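Long-range contacts in NADH-dependent FAD reductase (Streptomyces globisporus, PDB 4R82), which reduces FAD with NADH and releases the FADH2 that a halogenase and a monooxygenase need to build the enediyne antibiotic C-1027: residues A[66-71]-A[145-150]; A[80-85]-A[135-140]. All coordinates share one frame; numbering follows the deposited sequence. Where two conformers were deposited one is given.

Contact 1: residues A[66-71]-A[145-150]; sequences VGKDAV and DHTIFL. With FAD (flavin-adenine dinucleotide), chain K; NAD (nicotinamide-adenine-dinucleotide), chain D.
Val66 and Thr147 form an antiparallel hydrogen-bonded pair: Val66 N reaches Thr147 O at 2.9 Å, and Thr147 N returns the bond to Val66 O. One step on, Gly67 faces His146 as a non-hydrogen-bonded pair, and beyond the paired residues a further backbone bond joins Lys68 N to Asp145 O (3.1 Å). Because Gly67 N is not used between the strands, it can point at the flavin, meeting FAD O2 at 2.8 Å and nearly straight (170°). The His146 imidazole lies flat against the glycine: Gly67 CA sits 3.8 Å from the ring centroid and only 6° off the normal, a CH-pi contact. Both ring nitrogens are engaged close to the ring plane. With CG beside the backbone N and anti to the carbonyl carbon (chi1 -77°), ND1 of His146 donates to Asp145 OD1 at 2.7 Å, a bent bond on the oxygen's anti side, out of the carboxylate plane; together with the bond from His146 NE2 to NAD N1A (2.8 Å), it restrains the ring. The other carboxylate oxygen, Asp145 OD2, is held by Leu57 N and Ser58 N of the second subunit, so the dimer partner probably steadies the histidine indirectly. Lys68 runs extended alongside Asp145 O and His146 O; its NZ binds Gly144 O and a water. On the sheet face carrying Val66 and Thr147, Val66 CB packs obliquely on Phe149 CE1 (3.8 Å), with helix 71-78 over both side chains. Where strand 61-67 ends in the type I turn Gly67-Ala70, these pieces form part of the flavin and NAD site of this non-flavoprotein flavin reductase.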
loop_
_atom_site.group_PDB
_atom_site.type_symbol
_atom_site.label_atom_id
_atom_site.label_comp_id
_atom_site.label_asym_id
_atom_site.label_seq_id
_atom_site.Cartn_x
_atom_site.Cartn_y
_atom_site.Cartn_z
ATOM N N VAL A 66 -2.643 -11.169 -3.264
ATOM C CA VAL A 66 -2.370 -12.456 -2.637
ATOM C C VAL A 66 -1.734 -13.392 -3.646
ATOM O O VAL A 66 -2.261 -13.590 -4.750
ATOM C CB VAL A 66 -3.664 -13.088 -2.073
ATOM C CG1 VAL A 66 -3.381 -14.442 -1.442
ATOM C CG2 VAL A 66 -4.286 -12.162 -1.035
ATOM N N GLY A 67 -0.595 -13.968 -3.274
ATOM C CA GLY A 67 0.112 -14.884 -4.147
ATOM C C GLY A 67 -0.744 -16.054 -4.583
ATOM O O GLY A 67 -1.494 -16.631 -3.781
ATOM N N LYS A 68 -0.627 -16.418 -5.855
ATOM C CA LYS A 68 -1.454 -17.485 -6.406
ATOM C C LYS A 68 -1.258 -18.842 -5.735
ATOM O O LYS A 68 -2.166 -19.667 -5.742
ATOM C CB LYS A 68 -1.232 -17.594 -7.912
ATOM C CG LYS A 68 -1.875 -16.462 -8.693
ATOM C CD LYS A 68 -1.456 -16.528 -10.139
ATOM C CE LYS A 68 -2.171 -15.486 -10.960
ATOM N NZ LYS A 68 -1.696 -15.511 -12.376
ATOM N N ASP A 69 -0.080 -19.073 -5.158
ATOM C CA ASP A 69 0.205 -20.352 -4.509
ATOM C C ASP A 69 -0.078 -20.381 -3.000
ATOM O O ASP A 69 0.173 -21.382 -2.336
ATOM C CB ASP A 69 1.647 -20.778 -4.791
ATOM C CG ASP A 69 1.888 -21.079 -6.262
ATOM O OD1 ASP A 69 0.953 -21.569 -6.938
ATOM O OD2 ASP A 69 3.015 -20.828 -6.740
ATOM N N ALA A 70 -0.606 -19.293 -2.453
ATOM C CA ALA A 70 -0.993 -19.292 -1.043
ATOM C C ALA A 70 -2.317 -20.040 -0.860
ATOM O O ALA A 70 -3.207 -19.937 -1.704
ATOM C CB ALA A 70 -1.123 -17.858 -0.534
ATOM N N VAL A 71 -2.463 -20.771 0.244
ATOM C CA VAL A 71 -3.757 -21.372 0.587
ATOM C C VAL A 71 -4.831 -20.298 0.713
ATOM O O VAL A 71 -5.987 -20.496 0.317
ATOM C CB VAL A 71 -3.676 -22.204 1.881
ATOM C CG1 VAL A 71 -5.066 -22.522 2.418
ATOM C CG2 VAL A 71 -2.905 -23.484 1.630
ATOM N N ASP A 145 1.877 -12.681 -10.664
ATOM C CA ASP A 145 1.919 -13.899 -9.855
ATOM C C ASP A 145 1.038 -13.792 -8.612
ATOM O O ASP A 145 1.034 -14.688 -7.763
ATOM C CB ASP A 145 3.366 -14.328 -9.513
ATOM C CG ASP A 145 4.171 -13.258 -8.755
ATOM O OD1 ASP A 145 3.586 -12.370 -8.113
ATOM O OD2 ASP A 145 5.436 -13.341 -8.787
ATOM N N HIS A 146 0.288 -12.693 -8.527
ATOM C CA HIS A 146 -0.679 -12.483 -7.458
ATOM C C HIS A 146 -2.030 -12.262 -8.099
ATOM O O HIS A 146 -2.125 -11.960 -9.295
ATOM C CB HIS A 146 -0.338 -11.238 -6.630
ATOM C CG HIS A 146 0.788 -11.428 -5.660
ATOM N ND1 HIS A 146 2.008 -11.965 -6.022
ATOM C CD2 HIS A 146 0.889 -11.119 -4.345
ATOM C CE1 HIS A 146 2.802 -11.990 -4.967
ATOM N NE2 HIS A 146 2.146 -11.485 -3.936
ATOM N N THR A 147 -3.072 -12.395 -7.287
ATOM C CA THR A 147 -4.403 -11.937 -7.659
ATOM C C THR A 147 -4.727 -10.741 -6.779
ATOM O O THR A 147 -4.405 -10.723 -5.585
ATOM C CB THR A 147 -5.452 -13.021 -7.441
ATOM O OG1 THR A 147 -5.180 -14.133 -8.297
ATOM C CG2 THR A 147 -6.852 -12.486 -7.765
ATOM N N ILE A 148 -5.322 -9.720 -7.390
ATOM C CA ILE A 148 -5.734 -8.516 -6.679
ATOM C C ILE A 148 -7.192 -8.708 -6.300
ATOM O O ILE A 148 -8.036 -8.877 -7.176
ATOM C CB ILE A 148 -5.591 -7.292 -7.593
ATOM C CG1 ILE A 148 -4.120 -7.134 -8.012
ATOM C CG2 ILE A 148 -6.086 -6.019 -6.902
ATOM C CD1 ILE A 148 -3.905 -6.117 -9.132
ATOM N N PHE A 149 -7.486 -8.710 -5.001
ATOM C CA PHE A 149 -8.865 -8.860 -4.529
ATOM C C PHE A 149 -9.364 -7.504 -4.090
ATOM O O PHE A 149 -8.818 -6.912 -3.152
ATOM C CB PHE A 149 -8.932 -9.833 -3.338
ATOM C CG PHE A 149 -8.607 -11.256 -3.694
ATOM C CD1 PHE A 149 -7.291 -11.712 -3.669
ATOM C CD2 PHE A 149 -9.613 -12.143 -4.044
ATOM C CE1 PHE A 149 -6.990 -13.028 -3.998
ATOM C CE2 PHE A 149 -9.318 -13.459 -4.383
ATOM C CZ PHE A 149 -8.007 -13.904 -4.356
ATOM N N LEU A 150 -10.397 -7.017 -4.766
ATOM C CA LEU A 150 -10.992 -5.726 -4.448
ATOM C C LEU A 150 -12.226 -5.997 -3.603
ATOM O O LEU A 150 -13.130 -6.730 -4.027
ATOM C CB LEU A 150 -11.386 -5.017 -5.746
ATOM C CG LEU A 150 -11.922 -3.584 -5.673
ATOM C CD1 LEU A 150 -10.848 -2.633 -5.200
ATOM C CD2 LEU A 150 -12.463 -3.141 -7.032
HETATM N N1 FAD K . 1.786 -12.675 1.014
HETATM C C2 FAD K . 0.941 -12.220 0.102
HETATM O O2 FAD K . 0.414 -13.103 -0.830
HETATM N N3 FAD K . 0.546 -10.951 0.032
HETATM C C4 FAD K . 1.028 -10.061 0.912
HETATM O O4 FAD K . 0.625 -8.741 0.856
HETATM C C4X FAD K . 1.962 -10.482 1.901
HETATM N N5 FAD K . 2.472 -9.570 2.786
HETATM C C5X FAD K . 3.339 -10.008 3.743
HETATM C C6 FAD K . 3.851 -9.064 4.672
HETATM C C7 FAD K . 4.759 -9.495 5.641
HETATM C C7M FAD K . 5.335 -8.492 6.667
HETATM C C8 FAD K . 5.142 -10.845 5.706
HETATM C C8M FAD K . 6.120 -11.286 6.777
HETATM C C9 FAD K . 4.634 -11.779 4.789
HETATM C C9A FAD K . 3.718 -11.358 3.794
HETATM N N10 FAD K . 3.209 -12.274 2.892
HETATM C C10 FAD K . 2.334 -11.825 1.947
HETATM C "C1'" FAD K . 3.590 -13.689 2.903
HETATM C "C2'" FAD K . 2.605 -14.578 3.637
HETATM O "O2'" FAD K . 2.271 -13.958 4.870
HETATM C "C3'" FAD K . 3.290 -15.897 3.971
HETATM O "O3'" FAD K . 4.530 -15.622 4.595
HETATM C "C4'" FAD K . 3.606 -16.667 2.727
HETATM O "O4'" FAD K . 2.507 -16.577 1.862
HETATM C "C5'" FAD K . 3.992 -18.134 3.039
HETATM O "O5'" FAD K . 2.879 -18.958 3.428
HETATM P P FAD K . 1.469 -18.987 2.588
HETATM O O1P FAD K . 0.804 -20.355 2.683
HETATM O O2P FAD K . 1.767 -18.677 1.139
HETATM O O3P FAD K . 0.542 -17.950 3.173
HETATM P PA NAD D . 10.639 -13.217 5.748
HETATM O O1A NAD D . 11.896 -12.611 5.125
HETATM O O2A NAD D . 10.875 -14.674 6.089
HETATM O O5B NAD D . 9.429 -13.130 4.749
HETATM C C5B NAD D . 8.592 -14.222 4.696
HETATM C C4B NAD D . 7.931 -14.486 3.429
HETATM O O4B NAD D . 7.052 -13.446 3.194
HETATM C C3B NAD D . 8.889 -14.490 2.306
HETATM O O3B NAD D . 8.799 -15.755 1.739
HETATM C C2B NAD D . 8.391 -13.495 1.352
HETATM O O2B NAD D . 8.512 -13.926 0.038
HETATM C C1B NAD D . 6.983 -13.363 1.753
HETATM N N9A NAD D . 6.312 -12.117 1.351
HETATM C C8A NAD D . 6.469 -10.874 1.859
HETATM N N7A NAD D . 5.688 -10.012 1.188
HETATM C C5A NAD D . 5.012 -10.729 0.249
HETATM C C6A NAD D . 4.071 -10.421 -0.727
HETATM N N6A NAD D . 3.640 -9.117 -0.883
HETATM N N1A NAD D . 3.594 -11.406 -1.514
HETATM C C2A NAD D . 3.991 -12.679 -1.393
HETATM N N3A NAD D . 4.908 -13.000 -0.463
HETATM C C4A NAD D . 5.407 -12.057 0.362
HETATM O O3 NAD D . 10.258 -12.423 7.065
HETATM O O HOH W 1 -2.805 -12.844 -12.412
#

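Contact 2: residues A[80-85]-A[135-140]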
loop_
_atom_site.group_PDB
_atom_site.type_symbol
_atom_site.label_atom_id
_atom_site.label_comp_id
_atom_site.label_asym_id
_atom_site.label_seq_id
_atom_site.Cartn_x
_atom_site.Cartn_y
_atom_site.Cartn_z
ATOM N N PRO A 80 -17.161 -15.321 0.063
ATOM C CA PRO A 80 -17.681 -14.024 -0.381
ATOM C C PRO A 80 -17.133 -12.825 0.391
ATOM O O PRO A 80 -17.297 -11.685 -0.059
ATOM C CB PRO A 80 -19.187 -14.157 -0.126
ATOM C CG PRO A 80 -19.260 -15.039 1.097
ATOM C CD PRO A 80 -18.143 -16.065 0.874
ATOM N N THR A 81 -16.499 -13.063 1.535
ATOM C CA THR A 81 -16.052 -11.962 2.383
ATOM C C THR A 81 -14.720 -12.284 3.020
ATOM O O THR A 81 -14.358 -13.453 3.145
ATOM C CB THR A 81 -17.032 -11.660 3.551
ATOM O OG1 THR A 81 -17.187 -12.831 4.361
ATOM C CG2 THR A 81 -18.399 -11.209 3.048
ATOM N N PHE A 82 -13.996 -11.245 3.428
ATOM C CA PHE A 82 -12.754 -11.432 4.172
ATOM C C PHE A 82 -12.628 -10.321 5.191
ATOM O O PHE A 82 -13.391 -9.358 5.163
ATOM C CB PHE A 82 -11.505 -11.488 3.262
ATOM C CG PHE A 82 -11.228 -10.213 2.484
ATOM C CD1 PHE A 82 -11.786 -10.022 1.229
ATOM C CD2 PHE A 82 -10.409 -9.211 3.004
ATOM C CE1 PHE A 82 -11.532 -8.870 0.496
ATOM C CE2 PHE A 82 -10.155 -8.047 2.279
ATOM C CZ PHE A 82 -10.720 -7.876 1.021
ATOM N N ALA A 83 -11.700 -10.464 6.121
ATOM C CA ALA A 83 -11.490 -9.398 7.083
ATOM C C ALA A 83 -10.039 -8.976 7.075
ATOM O O ALA A 83 -9.140 -9.758 6.710
ATOM C CB ALA A 83 -11.924 -9.813 8.481
ATOM N N VAL A 84 -9.823 -7.722 7.448
ATOM C CA VAL A 84 -8.467 -7.196 7.565
ATOM C C VAL A 84 -8.261 -6.676 8.982
ATOM O O VAL A 84 -9.052 -5.865 9.468
ATOM C CB VAL A 84 -8.235 -6.044 6.558
ATOM C CG1 VAL A 84 -6.823 -5.446 6.724
ATOM C CG2 VAL A 84 -8.458 -6.516 5.131
ATOM N N SER A 85 -7.191 -7.130 9.647
ATOM C CA SER A 85 -6.848 -6.615 10.957
ATOM C C SER A 85 -5.540 -5.870 10.798
ATOM O O SER A 85 -4.512 -6.484 10.482
ATOM C CB SER A 85 -6.685 -7.754 11.970
ATOM O OG SER A 85 -7.897 -8.474 12.138
ATOM N N CYS A 135 -14.995 -7.030 4.718
ATOM C CA CYS A 135 -15.151 -6.626 3.330
ATOM C C CYS A 135 -15.827 -7.694 2.507
ATOM O O CYS A 135 -15.590 -8.881 2.716
ATOM C CB CYS A 135 -13.780 -6.382 2.712
ATOM S SG CYS A 135 -12.793 -5.172 3.616
ATOM N N ALA A 136 -16.645 -7.270 1.550
ATOM C CA ALA A 136 -17.262 -8.199 0.618
ATOM C C ALA A 136 -16.431 -8.200 -0.653
ATOM O O ALA A 136 -16.101 -7.135 -1.179
ATOM C CB ALA A 136 -18.680 -7.758 0.309
ATOM N N ILE A 137 -16.092 -9.381 -1.157
ATOM C CA ILE A 137 -15.295 -9.452 -2.374
ATOM C C ILE A 137 -16.121 -8.947 -3.554
ATOM O O ILE A 137 -17.237 -9.408 -3.803
ATOM C CB ILE A 137 -14.765 -10.866 -2.619
ATOM C CG1 ILE A 137 -13.727 -11.189 -1.543
ATOM C CG2 ILE A 137 -14.122 -10.937 -3.980
ATOM C CD1 ILE A 137 -13.305 -12.615 -1.486
ATOM N N HIS A 138 -15.556 -7.972 -4.255
ATOM C CA HIS A 138 -16.269 -7.344 -5.351
ATOM C C HIS A 138 -15.673 -7.704 -6.701
ATOM O O HIS A 138 -16.416 -8.010 -7.634
ATOM C CB HIS A 138 -16.357 -5.829 -5.160
ATOM C CG HIS A 138 -17.662 -5.373 -4.587
ATOM N ND1 HIS A 138 -18.382 -6.125 -3.684
ATOM C CD2 HIS A 138 -18.377 -4.241 -4.789
ATOM C CE1 HIS A 138 -19.485 -5.478 -3.354
ATOM N NE2 HIS A 138 -19.505 -4.331 -4.010
ATOM N N ARG A 139 -14.346 -7.695 -6.813
ATOM C CA ARG A 139 -13.687 -8.085 -8.058
ATOM C C ARG A 139 -12.420 -8.876 -7.772
ATOM O O ARG A 139 -11.779 -8.688 -6.736
ATOM C CB ARG A 139 -13.301 -6.853 -8.884
ATOM C CG ARG A 139 -14.454 -5.982 -9.342
ATOM C CD ARG A 139 -15.208 -6.594 -10.507
ATOM N NE ARG A 139 -16.213 -5.665 -11.016
ATOM C CZ ARG A 139 -17.408 -5.472 -10.461
ATOM N NH1 ARG A 139 -17.758 -6.147 -9.373
ATOM N NH2 ARG A 139 -18.251 -4.600 -10.994
ATOM N N LEU A 140 -12.066 -9.747 -8.709
ATOM C CA LEU A 140 -10.761 -10.386 -8.736
ATOM C C LEU A 140 -10.080 -9.913 -10.019
ATOM O O LEU A 140 -10.632 -10.062 -11.124
ATOM C CB LEU A 140 -10.888 -11.914 -8.765
ATOM C CG LEU A 140 -10.871 -12.657 -7.434
ATOM C CD1 LEU A 140 -12.062 -12.267 -6.602
ATOM C CD2 LEU A 140 -10.840 -14.161 -7.649
HETATM O O HOH W 2 -18.836 -11.110 -2.255
#
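Phe82 and Cys135 are joined by a pair of backbone bonds, Phe82 N to Cys135 O and Cys135 N to Phe82 O, each 2.9 Å, which marks them as an antiparallel hydrogen-bonded pair. Thr81 and Ala136 beside them are a non-hydrogen-bonded pair, and beyond these paired residues a further backbone bond joins Ile137 N to Pro80 O at 2.8 Å. A water donates to both Pro80 O and Ile137 O, giving the proline carbonyl a second donor and bridging the two segments. The backbone also approaches through CA-H...O contacts, the shorter from Thr81 CA to Cys135 O at 3.1 Å.

The apolar contacts centre on the Phe82 ring. Its chi1 of 63° sets CG between the backbone N and the carbonyl carbon, and the ring consequently leans over the opposing strand. Cys135 CB lies over one face as a CH-pi contact, 4.0 Å from the ring centroid and 18° off its normal. Cys135 SG lies farther out, beyond the rim, 4.7 Å from the Phe82 centroid, in an oblique sulfur-aromatic contact. Ile137 instead meets the ring's edge, its CG1 near the plane and 3.6 Å from Phe82 CD1; the two side chains cross at about a right angle. Face and edge of one aromatic are thus used by two residues of the same strand. On the other side of the sheet, Thr81 CG2 packs more loosely against Ala136 CA.

The short strand axes make an angle of 126°, well away from strict antiparallel, yet pairing runs on through backbone bonding of Val84 with Leu133. Within the main antiparallel sheet, strand 81-86 lies between 35-39 and 131-143; Val37 and Val39 of the former and Leu76 of helix 71-78 also pack on Phe82.

Overall arrangement
Both contacts are antiparallel strand pairings in one sheet, and strands 131-143 and 146-158, adjacent there and consecutive in the chain, connect them. Their centres are 13 Å apart, and they meet directly: Leu150 O and N lie 2.7 Å from His138 N and 2.9 Å from Arg139 O, probable hydrogen bonds around a classic beta bulge, while Phe149 packs on Leu140. Each is partly buried, and helix 71-78 covers apolar side chains of both. Their chemistry differs with location. Contact 1 turns polar groups toward the flavin of FAD, the adenine of NAD and the dimer partner; contact 2, touched by no other protein chain of the assembly, relies on backbone bonds and aromatic packing, with the Phe82 side chain about 11 Å from the bound FAD.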